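Local coordinates for protein telomeric DNA-binding factor trf1 (Schizosaccharomyces pombe, PDB 6K5S) that probably binds telomeric DNA and has a helical TRF-family domain, found here as a two-chain assembly, at residues S17-S22 with T47-M52; N51-V56 with L87-A92; L24-P27 with A33-T36. All blocks are in the same frame, centred on the assembly; numbering follows the deposited sequence.

Interaction 1 of 3, residues S17-S22 with T47-M52; sequences SNIILS and TKVMNM
Val49 reaches the 17-22 helix through its CG1 branch, which meets two isoleucines at once: Val49 CG1 lies 3.8 Å from Ile20 CG1 and 3.9 Å from Ile19 CG2. The second methyl is a little farther off, with Val49 CG2 at 4.1 Å from Ile19 CG2. A chi1 of 168° sets Val49 CG1 opposite the backbone N and so directs that branch toward both isoleucines. The side chains of Ile20 and Val49 run antiparallel alongside one another. Met50 comes in differently: its chain bends at both chi2 and chi3, bringing SD to 3.7 Å from Ile20 CD1, the two side chains lying nearly at right angles. Behind these residues, the axes of segments 17-22 and 47-52 approach to 10.2 Å, with a signed crossing angle of -136°, and Ser22 OG donates to Ile19 O (3.1 Å) within its own helix turn. Farther out, Ile20 also packs on Ala88 and Phe53, Met50 on Ala97 and Leu98, and Ile19 on Leu9 of the second subunit. No hydrogen bond spans the two segments and all four touching residues are buried, with 177 Å² buried in all, which is consistent with an association driven mainly by burial of apolar surface.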
ATOM      1  N   SER A  17      -6.636  -5.485   1.044  1.00  6.61           N
ATOM      2  CA  SER A  17      -7.924  -6.014   1.473  1.00  6.73           C
ATOM      3  C   SER A  17      -7.912  -7.528   1.415  1.00 11.12           C
ATOM      4  O   SER A  17      -8.391  -8.193   2.334  1.00 10.71           O
ATOM      5  CB  SER A  17      -9.048  -5.467   0.583  1.00  8.08           C
ATOM      6  OG  SER A  17      -9.137  -4.042   0.647  1.00 10.83           O
ATOM      7  N   ASN A  18      -7.359  -8.075   0.335  1.00  9.10           N
ATOM      8  CA  ASN A  18      -7.270  -9.524   0.174  1.00 11.75           C
ATOM      9  C   ASN A  18      -6.430 -10.152   1.288  1.00  9.76           C
ATOM     10  O   ASN A  18      -6.800 -11.187   1.851  1.00 11.50           O
ATOM     11  CB  ASN A  18      -6.682  -9.851  -1.202  1.00 10.29           C
ATOM     12  CG  ASN A  18      -7.657  -9.553  -2.377  1.00 12.86           C
ATOM     13  OD1 ASN A  18      -8.875  -9.498  -2.213  1.00 15.65           O
ATOM     14  ND2 ASN A  18      -7.101  -9.421  -3.572  1.00 14.75           N
ATOM     15  N   ILE A  19      -5.301  -9.545   1.622  1.00  8.77           N
ATOM     16  CA  ILE A  19      -4.467 -10.099   2.685  1.00 11.06           C
ATOM     17  C   ILE A  19      -5.229 -10.097   4.011  1.00 12.46           C
ATOM     18  O   ILE A  19      -5.232 -11.087   4.754  1.00 10.37           O
ATOM     19  CB  ILE A  19      -3.141  -9.325   2.776  1.00 10.60           C
ATOM     20  CG1 ILE A  19      -2.301  -9.581   1.514  1.00 10.07           C
ATOM     21  CG2 ILE A  19      -2.398  -9.686   4.041  1.00  9.54           C
ATOM     22  CD1 ILE A  19      -1.102  -8.626   1.354  1.00  9.52           C
ATOM     23  N   ILE A  20      -5.897  -8.982   4.322  1.00  9.92           N
ATOM     24  CA  ILE A  20      -6.641  -8.898   5.574  1.00 12.07           C
ATOM     25  C   ILE A  20      -7.751  -9.949   5.611  1.00 13.06           C
ATOM     26  O   ILE A  20      -7.949 -10.641   6.621  1.00 11.59           O
ATOM     27  CB  ILE A  20      -7.185  -7.466   5.751  1.00  9.48           C
ATOM     28  CG1 ILE A  20      -6.024  -6.497   5.900  1.00 13.24           C
ATOM     29  CG2 ILE A  20      -8.184  -7.385   6.922  1.00 11.43           C
ATOM     30  CD1 ILE A  20      -6.435  -5.055   5.733  1.00 10.54           C
ATOM     31  N   LEU A  21      -8.483 -10.099   4.505  1.00 12.69           N
ATOM     32  CA  LEU A  21      -9.578 -11.061   4.484  1.00 15.08           C
ATOM     33  C   LEU A  21      -9.069 -12.481   4.692  1.00 19.22           C
ATOM     34  O   LEU A  21      -9.699 -13.279   5.396  1.00 20.26           O
ATOM     35  CB  LEU A  21     -10.335 -10.975   3.168  1.00 15.05           C
ATOM     36  CG  LEU A  21     -11.212  -9.731   3.159  1.00 13.91           C
ATOM     37  CD1 LEU A  21     -11.633  -9.425   1.708  1.00 15.45           C
ATOM     38  CD2 LEU A  21     -12.389  -9.937   4.082  1.00 13.91           C
ATOM     39  N   SER A  22      -7.922 -12.799   4.111  1.00 13.28           N
ATOM     40  CA  SER A  22      -7.404 -14.153   4.221  1.00 21.36           C
ATOM     41  C   SER A  22      -6.702 -14.391   5.552  1.00 20.57           C
ATOM     42  O   SER A  22      -6.654 -15.534   6.021  1.00 20.41           O
ATOM     43  CB  SER A  22      -6.476 -14.451   3.047  1.00 22.13           C
ATOM     44  OG  SER A  22      -5.256 -13.762   3.183  1.00 29.76           O
ATOM     45  N   THR A  47       0.349  -6.451  11.637  1.00 12.13           N
ATOM     46  CA  THR A  47       0.395  -5.054  12.070  1.00 17.61           C
ATOM     47  C   THR A  47       0.876  -4.126  10.956  1.00 14.19           C
ATOM     48  O   THR A  47       0.300  -3.051  10.758  1.00 16.88           O
ATOM     49  CB  THR A  47       1.267  -4.894  13.310  1.00 18.81           C
ATOM     50  OG1 THR A  47       0.629  -5.562  14.400  1.00 18.20           O
ATOM     51  CG2 THR A  47       1.419  -3.416  13.658  1.00 18.82           C
ATOM     52  N   LYS A  48       1.893  -4.529  10.194  1.00 12.03           N
ATOM     53  CA  LYS A  48       2.365  -3.694   9.089  1.00 15.24           C
ATOM     54  C   LYS A  48       1.327  -3.603   7.968  1.00 13.03           C
ATOM     55  O   LYS A  48       1.132  -2.534   7.371  1.00  9.29           O
ATOM     56  CB  LYS A  48       3.691  -4.229   8.558  1.00 16.01           C
ATOM     57  CG  LYS A  48       4.795  -4.280   9.626  1.00 18.32           C
ATOM     58  CD  LYS A  48       6.077  -4.813   9.027  1.00 19.94           C
ATOM     59  CE  LYS A  48       7.262  -4.527   9.917  1.00 23.08           C
ATOM     60  NZ  LYS A  48       7.172  -5.295  11.176  1.00 27.41           N
ATOM     61  N   VAL A  49       0.682  -4.721   7.644  1.00 10.55           N
ATOM     62  CA  VAL A  49      -0.410  -4.704   6.667  1.00 10.78           C
ATOM     63  C   VAL A  49      -1.526  -3.773   7.131  1.00 11.24           C
ATOM     64  O   VAL A  49      -2.037  -2.957   6.351  1.00 10.79           O
ATOM     65  CB  VAL A  49      -0.927  -6.131   6.420  1.00 11.38           C
ATOM     66  CG1 VAL A  49      -2.232  -6.098   5.653  1.00  9.01           C
ATOM     67  CG2 VAL A  49       0.136  -6.923   5.645  1.00 13.46           C
ATOM     68  N   MET A  50      -1.911  -3.863   8.407  1.00 10.13           N
ATOM     69  CA  MET A  50      -2.994  -3.003   8.900  1.00 13.23           C
ATOM     70  C   MET A  50      -2.612  -1.532   8.870  1.00 14.00           C
ATOM     71  O   MET A  50      -3.463  -0.670   8.603  1.00 12.90           O
ATOM     72  CB  MET A  50      -3.414  -3.393  10.318  1.00 12.10           C
ATOM     73  CG  MET A  50      -4.315  -4.632  10.349  1.00 18.02           C
ATOM     74  SD  MET A  50      -5.875  -4.578   9.402  1.00  5.39           S
ATOM     75  CE  MET A  50      -6.519  -2.976   9.878  1.00 12.50           C
ATOM     76  N   ASN A  51      -1.346  -1.218   9.165  1.00 10.23           N
ATOM     77  CA  ASN A  51      -0.900   0.174   9.114  1.00 11.94           C
ATOM     78  C   ASN A  51      -0.950   0.719   7.694  1.00 14.48           C
ATOM     79  O   ASN A  51      -1.324   1.881   7.477  1.00 15.16           O
ATOM     80  CB  ASN A  51       0.516   0.303   9.673  1.00 17.51           C
ATOM     81  CG  ASN A  51       0.552   0.184  11.188  1.00 21.25           C
ATOM     82  OD1 ASN A  51      -0.481   0.292  11.850  1.00 21.64           O
ATOM     83  ND2 ASN A  51       1.743  -0.030  11.740  1.00 20.45           N
ATOM     84  N   MET A  52      -0.568  -0.094   6.710  1.00  9.59           N
ATOM     85  CA  MET A  52      -0.704   0.364   5.331  1.00 12.30           C
ATOM     86  C   MET A  52      -2.176   0.469   4.958  1.00 10.32           C
ATOM     87  O   MET A  52      -2.575   1.414   4.266  1.00 12.65           O
ATOM     88  CB  MET A  52       0.045  -0.562   4.365  1.00  9.40           C
ATOM     89  CG  MET A  52       1.597  -0.305   4.280  1.00 15.11           C
ATOM     90  SD  MET A  52       2.468  -1.516   3.219  1.00 13.73           S
ATOM     91  CE  MET A  52       2.049  -2.982   4.099  1.00 13.10           C
TER

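Interaction 2 of 3, residues N51-V56 with L87-A92; sequences NMFRMV and LAIFLA
Phe53 supplies the whole 51-56 side of this contact, and its ring meets Ile89 and Ala88 of helix 76-94. Ile89 CG1 lies at the ring edge, near the ring plane, at 3.7 Å from both Phe53 CE2 and Phe53 CZ, so the methylene is shared evenly by the two outer carbons. The side chains cross at about a right angle. Ala88 adds a looser touch, its CB 4.3 Å from Phe53 CZ. Phe53 holds CG anti to the backbone N (chi1 -173°), a torsion that carries the ring toward helix 76-94, bridging alpha carbons (Phe53 CA and Ile89 CA) that are 9.2 Å apart. Phe53 accounts for 61 of the 113 Å² buried.

Polar interactions do not cross the interface. Inside each segment the helical backbone bonds continue, with Ala92 N donating to Ala88 O at 2.9 Å, and Arg54 NH2 turns elsewhere, to Ala97 O. Aromatic contacts lie behind the 87-92 segment, where Phe90 makes a T-shaped pair with Phe113 of helix 102-113.

Contacts with the second subunit arise from other residues of the 51-56 segment: Met55 packs on Met55 of that subunit and Val56 on its Met52. Helix 41-60 therefore serves both the internal core and the subunit interface, an arrangement consistent with the all-helical, dimeric TRF-family domain.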
ATOM      1  N   ASN A  51      -1.346  -1.218   9.165  1.00 10.23           N
ATOM      2  CA  ASN A  51      -0.900   0.174   9.114  1.00 11.94           C
ATOM      3  C   ASN A  51      -0.950   0.719   7.694  1.00 14.48           C
ATOM      4  O   ASN A  51      -1.324   1.881   7.477  1.00 15.16           O
ATOM      5  CB  ASN A  51       0.516   0.303   9.673  1.00 17.51           C
ATOM      6  CG  ASN A  51       0.552   0.184  11.188  1.00 21.25           C
ATOM      7  OD1 ASN A  51      -0.481   0.292  11.850  1.00 21.64           O
ATOM      8  ND2 ASN A  51       1.743  -0.030  11.740  1.00 20.45           N
ATOM      9  N   MET A  52      -0.568  -0.094   6.710  1.00  9.59           N
ATOM     10  CA  MET A  52      -0.704   0.364   5.331  1.00 12.30           C
ATOM     11  C   MET A  52      -2.176   0.469   4.958  1.00 10.32           C
ATOM     12  O   MET A  52      -2.575   1.414   4.266  1.00 12.65           O
ATOM     13  CB  MET A  52       0.045  -0.562   4.365  1.00  9.40           C
ATOM     14  CG  MET A  52       1.597  -0.305   4.280  1.00 15.11           C
ATOM     15  SD  MET A  52       2.468  -1.516   3.219  1.00 13.73           S
ATOM     16  CE  MET A  52       2.049  -2.982   4.099  1.00 13.10           C
ATOM     17  N   PHE A  53      -2.997  -0.465   5.441  1.00  9.96           N
ATOM     18  CA  PHE A  53      -4.411  -0.454   5.087  1.00 10.95           C
ATOM     19  C   PHE A  53      -5.095   0.792   5.635  1.00 11.84           C
ATOM     20  O   PHE A  53      -5.831   1.473   4.920  1.00 10.84           O
ATOM     21  CB  PHE A  53      -5.108  -1.714   5.583  1.00  8.43           C
ATOM     22  CG  PHE A  53      -6.536  -1.846   5.106  1.00 11.31           C
ATOM     23  CD1 PHE A  53      -6.815  -2.027   3.753  1.00  9.60           C
ATOM     24  CD2 PHE A  53      -7.592  -1.783   5.997  1.00  9.35           C
ATOM     25  CE1 PHE A  53      -8.127  -2.156   3.312  1.00 10.86           C
ATOM     26  CE2 PHE A  53      -8.897  -1.896   5.567  1.00 10.54           C
ATOM     27  CZ  PHE A  53      -9.164  -2.086   4.211  1.00 11.30           C
ATOM     28  N   ARG A  54      -4.816   1.133   6.894  1.00 11.18           N
ATOM     29  CA  ARG A  54      -5.354   2.363   7.460  1.00 12.98           C
ATOM     30  C   ARG A  54      -4.998   3.588   6.614  1.00 12.72           C
ATOM     31  O   ARG A  54      -5.845   4.463   6.392  1.00 14.92           O
ATOM     32  CB  ARG A  54      -4.855   2.529   8.897  1.00 16.80           C
ATOM     33  CG  ARG A  54      -5.656   1.781   9.930  1.00 17.68           C
ATOM     34  CD  ARG A  54      -5.034   1.914  11.360  1.00 18.99           C
ATOM     35  NE  ARG A  54      -5.277   0.686  12.107  1.00 21.55           N
ATOM     36  CZ  ARG A  54      -4.352  -0.181  12.530  1.00 19.65           C
ATOM     37  NH1 ARG A  54      -3.052   0.036  12.342  1.00 21.55           N
ATOM     38  NH2 ARG A  54      -4.744  -1.272  13.175  1.00 20.99           N
ATOM     39  N   MET A  55      -3.760   3.666   6.123  1.00 12.17           N
ATOM     40  CA  MET A  55      -3.366   4.802   5.291  1.00 18.55           C
ATOM     41  C   MET A  55      -4.123   4.812   3.970  1.00 17.12           C
ATOM     42  O   MET A  55      -4.597   5.866   3.535  1.00 14.93           O
ATOM     43  CB  MET A  55      -1.855   4.790   5.011  1.00 15.25           C
ATOM     44  CG  MET A  55      -0.936   4.995   6.220  1.00 26.38           C
ATOM     45  SD  MET A  55       0.733   5.301   5.586  1.00 33.83           S
ATOM     46  CE  MET A  55       0.276   6.615   4.444  1.00 26.25           C
ATOM     47  N   VAL A  56      -4.235   3.654   3.305  1.00 14.37           N
ATOM     48  CA  VAL A  56      -4.911   3.638   2.007  1.00 11.94           C
ATOM     49  C   VAL A  56      -6.406   3.883   2.190  1.00 14.10           C
ATOM     50  O   VAL A  56      -7.020   4.599   1.396  1.00 12.78           O
ATOM     51  CB  VAL A  56      -4.625   2.332   1.240  1.00 12.88           C
ATOM     52  CG1 VAL A  56      -5.298   1.167   1.854  1.00 14.34           C
ATOM     53  CG2 VAL A  56      -5.090   2.446  -0.227  1.00 14.39           C
ATOM     54  N   LEU A  87     -15.639  -5.456   2.940  1.00  5.53           N
ATOM     55  CA  LEU A  87     -15.598  -6.700   3.710  1.00  9.86           C
ATOM     56  C   LEU A  87     -14.387  -6.759   4.630  1.00  8.71           C
ATOM     57  O   LEU A  87     -14.500  -7.186   5.790  1.00  9.19           O
ATOM     58  CB  LEU A  87     -15.597  -7.913   2.771  1.00 10.00           C
ATOM     59  CG  LEU A  87     -16.991  -8.129   2.185  1.00 16.51           C
ATOM     60  CD1 LEU A  87     -16.909  -8.788   0.820  1.00 18.59           C
ATOM     61  CD2 LEU A  87     -17.808  -8.955   3.173  1.00 21.88           C
ATOM     62  N   ALA A  88     -13.216  -6.357   4.129  1.00  8.81           N
ATOM     63  CA  ALA A  88     -12.021  -6.394   4.964  1.00  8.36           C
ATOM     64  C   ALA A  88     -12.165  -5.440   6.136  1.00 11.90           C
ATOM     65  O   ALA A  88     -11.782  -5.770   7.269  1.00  9.51           O
ATOM     66  CB  ALA A  88     -10.779  -6.065   4.129  1.00  9.48           C
ATOM     67  N   ILE A  89     -12.736  -4.253   5.880  1.00 10.51           N
ATOM     68  CA  ILE A  89     -12.987  -3.274   6.943  1.00 11.03           C
ATOM     69  C   ILE A  89     -13.916  -3.857   7.999  1.00 10.07           C
ATOM     70  O   ILE A  89     -13.691  -3.695   9.200  1.00  9.82           O
ATOM     71  CB  ILE A  89     -13.573  -1.977   6.350  1.00  7.85           C
ATOM     72  CG1 ILE A  89     -12.501  -1.194   5.589  1.00 10.00           C
ATOM     73  CG2 ILE A  89     -14.154  -1.060   7.460  1.00 10.60           C
ATOM     74  CD1 ILE A  89     -13.113  -0.081   4.708  1.00 11.44           C
ATOM     75  N   PHE A  90     -14.998  -4.513   7.564  1.00 10.02           N
ATOM     76  CA  PHE A  90     -15.965  -5.056   8.513  1.00 10.09           C
ATOM     77  C   PHE A  90     -15.330  -6.139   9.376  1.00 14.88           C
ATOM     78  O   PHE A  90     -15.503  -6.148  10.606  1.00 13.22           O
ATOM     79  CB  PHE A  90     -17.173  -5.610   7.764  1.00 12.54           C
ATOM     80  CG  PHE A  90     -18.376  -5.834   8.634  1.00 15.54           C
ATOM     81  CD1 PHE A  90     -18.472  -6.976   9.423  1.00 14.52           C
ATOM     82  CD2 PHE A  90     -19.424  -4.916   8.648  1.00 12.46           C
ATOM     83  CE1 PHE A  90     -19.585  -7.194  10.219  1.00 14.64           C
ATOM     84  CE2 PHE A  90     -20.538  -5.131   9.456  1.00 12.11           C
ATOM     85  CZ  PHE A  90     -20.615  -6.274  10.231  1.00 11.25           C
ATOM     86  N   LEU A  91     -14.564  -7.038   8.750  1.00 11.50           N
ATOM     87  CA  LEU A  91     -13.936  -8.128   9.484  1.00 15.97           C
ATOM     88  C   LEU A  91     -12.860  -7.607  10.426  1.00 13.92           C
ATOM     89  O   LEU A  91     -12.720  -8.103  11.554  1.00 15.60           O
ATOM     90  CB  LEU A  91     -13.373  -9.152   8.494  1.00 13.47           C
ATOM     91  CG  LEU A  91     -12.857 -10.479   9.046  1.00 19.99           C
ATOM     92  CD1 LEU A  91     -13.914 -11.136   9.941  1.00 21.51           C
ATOM     93  CD2 LEU A  91     -12.471 -11.389   7.899  1.00 23.15           C
ATOM     94  N   ALA A  92     -12.109  -6.588   9.998  1.00 13.18           N
ATOM     95  CA  ALA A  92     -11.095  -6.011  10.876  1.00 11.68           C
ATOM     96  C   ALA A  92     -11.742  -5.281  12.041  1.00 17.20           C
ATOM     97  O   ALA A  92     -11.246  -5.340  13.174  1.00 16.02           O
ATOM     98  CB  ALA A  92     -10.190  -5.062  10.099  1.00 14.89           C
TER

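Interaction 3 of 3, residues L24-P27 with A33-T36; sequences LGKP and AIVT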
ATOM      1  N   LEU A  24      -7.737 -12.704   8.531  1.00 16.27           N
ATOM      2  CA  LEU A  24      -8.805 -12.675   9.515  1.00 19.45           C
ATOM      3  C   LEU A  24      -9.948 -13.622   9.192  1.00 21.43           C
ATOM      4  O   LEU A  24     -10.857 -13.760  10.014  1.00 25.90           O
ATOM      5  CB  LEU A  24      -9.359 -11.275   9.670  1.00 17.66           C
ATOM      6  CG  LEU A  24      -8.383 -10.206  10.124  1.00 13.42           C
ATOM      7  CD1 LEU A  24      -9.138  -8.939  10.136  1.00 18.31           C
ATOM      8  CD2 LEU A  24      -7.858 -10.525  11.507  1.00 19.18           C
ATOM      9  N   GLY A  25      -9.925 -14.269   8.039  1.00 21.18           N
ATOM     10  CA  GLY A  25     -10.901 -15.290   7.736  1.00 27.11           C
ATOM     11  C   GLY A  25     -10.484 -16.688   8.118  1.00 30.12           C
ATOM     12  O   GLY A  25     -11.205 -17.638   7.818  1.00 32.70           O
ATOM     13  N   LYS A  26      -9.329 -16.850   8.771  1.00 28.65           N
ATOM     14  CA  LYS A  26      -8.863 -18.147   9.252  1.00 28.35           C
ATOM     15  C   LYS A  26      -9.740 -18.612  10.411  1.00 28.45           C
ATOM     16  O   LYS A  26     -10.654 -17.875  10.817  1.00 30.40           O
ATOM     17  CB  LYS A  26      -7.398 -18.048   9.676  1.00 27.03           C
ATOM     18  CG  LYS A  26      -6.447 -17.897   8.512  1.00 30.84           C
ATOM     19  CD  LYS A  26      -5.059 -17.562   9.008  1.00 29.17           C
ATOM     20  CE  LYS A  26      -4.009 -18.355   8.259  1.00 29.80           C
ATOM     21  NZ  LYS A  26      -2.663 -17.940   8.722  1.00 35.28           N
ATOM     22  N   PRO A  27      -9.529 -19.821  10.949  1.00 32.75           N
ATOM     23  CA  PRO A  27     -10.246 -20.216  12.168  1.00 28.00           C
ATOM     24  C   PRO A  27     -10.138 -19.143  13.247  1.00 24.86           C
ATOM     25  O   PRO A  27      -9.092 -18.509  13.404  1.00 27.52           O
ATOM     26  CB  PRO A  27      -9.543 -21.513  12.581  1.00 27.49           C
ATOM     27  CG  PRO A  27      -9.091 -22.110  11.298  1.00 29.99           C
ATOM     28  CD  PRO A  27      -8.812 -20.963  10.345  1.00 26.26           C
ATOM     29  N   ALA A  33      -5.554 -15.082  17.627  1.00 22.58           N
ATOM     30  CA  ALA A  33      -4.160 -15.133  18.055  1.00 23.77           C
ATOM     31  C   ALA A  33      -3.324 -14.088  17.331  1.00 24.63           C
ATOM     32  O   ALA A  33      -2.509 -13.393  17.949  1.00 26.06           O
ATOM     33  CB  ALA A  33      -3.587 -16.529  17.822  1.00 24.73           C
ATOM     34  N   ILE A  34      -3.527 -13.951  16.020  1.00 20.32           N
ATOM     35  CA  ILE A  34      -2.719 -13.021  15.246  1.00 18.84           C
ATOM     36  C   ILE A  34      -2.927 -11.597  15.753  1.00 18.71           C
ATOM     37  O   ILE A  34      -1.961 -10.864  16.010  1.00 20.19           O
ATOM     38  CB  ILE A  34      -3.053 -13.196  13.751  1.00 18.25           C
ATOM     39  CG1 ILE A  34      -2.636 -14.607  13.316  1.00 21.51           C
ATOM     40  CG2 ILE A  34      -2.390 -12.135  12.910  1.00 17.45           C
ATOM     41  CD1 ILE A  34      -2.964 -14.977  11.890  1.00 20.38           C
ATOM     42  N   VAL A  35      -4.183 -11.216  15.996  1.00 18.00           N
ATOM     43  CA  VAL A  35      -4.473  -9.845  16.404  1.00 20.45           C
ATOM     44  C   VAL A  35      -4.018  -9.589  17.836  1.00 23.69           C
ATOM     45  O   VAL A  35      -3.482  -8.518  18.143  1.00 25.30           O
ATOM     46  CB  VAL A  35      -5.970  -9.539  16.224  1.00 21.95           C
ATOM     47  CG1 VAL A  35      -6.310  -8.191  16.835  1.00 20.64           C
ATOM     48  CG2 VAL A  35      -6.322  -9.536  14.755  1.00 21.13           C
ATOM     49  N   THR A  36      -4.209 -10.560  18.729  1.00 22.48           N
ATOM     50  CA  THR A  36      -3.889 -10.383  20.144  1.00 25.14           C
ATOM     51  C   THR A  36      -2.429 -10.672  20.493  1.00 31.49           C
ATOM     52  O   THR A  36      -2.069 -10.574  21.672  1.00 35.75           O
ATOM     53  CB  THR A  36      -4.799 -11.263  21.019  1.00 23.62           C
ATOM     54  OG1 THR A  36      -4.535 -12.650  20.783  1.00 28.40           O
ATOM     55  CG2 THR A  36      -6.256 -10.991  20.735  1.00 23.20           C
TER
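Leu24 and Val35 make the tightest touch here, Leu24 CD2 lying 3.7 Å from Val35 CG2, with the side chains crossing at about a right angle. The geometry follows from the leucine torsions: CG stands anti to the carbonyl carbon (chi1 -60°), CD1 continues the extended line (chi2 177°), and CD2 branches off to meet the valine. On the other side, Val35 offers CG2, the methyl beside its backbone N. Leu24 has 30 Å² buried by the partner segment and Val35 26 Å².

Ile34 has an equal 30 Å² buried, although its approach is looser. Its CD1 lies 4.3 Å from Lys26 NZ and 4.4 Å from Lys26 CD, with the intervening CE bowed away at 5.1 Å from Ile34 CD1. This is a lysine chain draped past an isoleucine end, the approach being van der Waals only, between the aliphatic part and amine end of the lysine and the isoleucine methyl. A chi3 of 137°, well off a staggered value, gives the chain this bend. The ammonium group is also near Glu30 OE2, where it forms a long and weak ion pair.

Together these residues close the connection between consecutive helices 10-24 and 28-36: the first helix ends, a short link runs through Gly25 and Lys26, and Pro27 takes the N-cap position of the second. The nearest alpha carbons across the turn, Leu24 CA and Ile34 CA, are 8.4 Å apart, so side chains do the bridging. Phe46 of helix 41-60 touches Leu24, Ile34 and Val35 alike, tying both sides of the turn to a third helix. Leu24 further packs against Leu91 and Ala92 of helix 76-94, while Lys26 remains partly exposed.

Overall arrangement
Interactions 1 and 2 form one continuous patch, their centres about 6 Å apart, because helix 41-60 serves both and Asn51 and Met52 belong to each. Phe53 makes the closest part of the join, its CG 3.3 Å from Ile20 CD1 and its CE1 3.4 Å from Ser17 OG, and Ala88 adds to it against Ser17 O and Leu21 CD2. Interaction 3 lies within the chain loop closed by interaction 1, about 12 Å away between centres, and adjoins it only in sequence. Its centre is about 14 Å from that of interaction 2, yet Leu24 CD1 is 3.6 Å from Ala92 CA. Interactions 1 and 2 reach the second subunit; no other chain touches interaction 3.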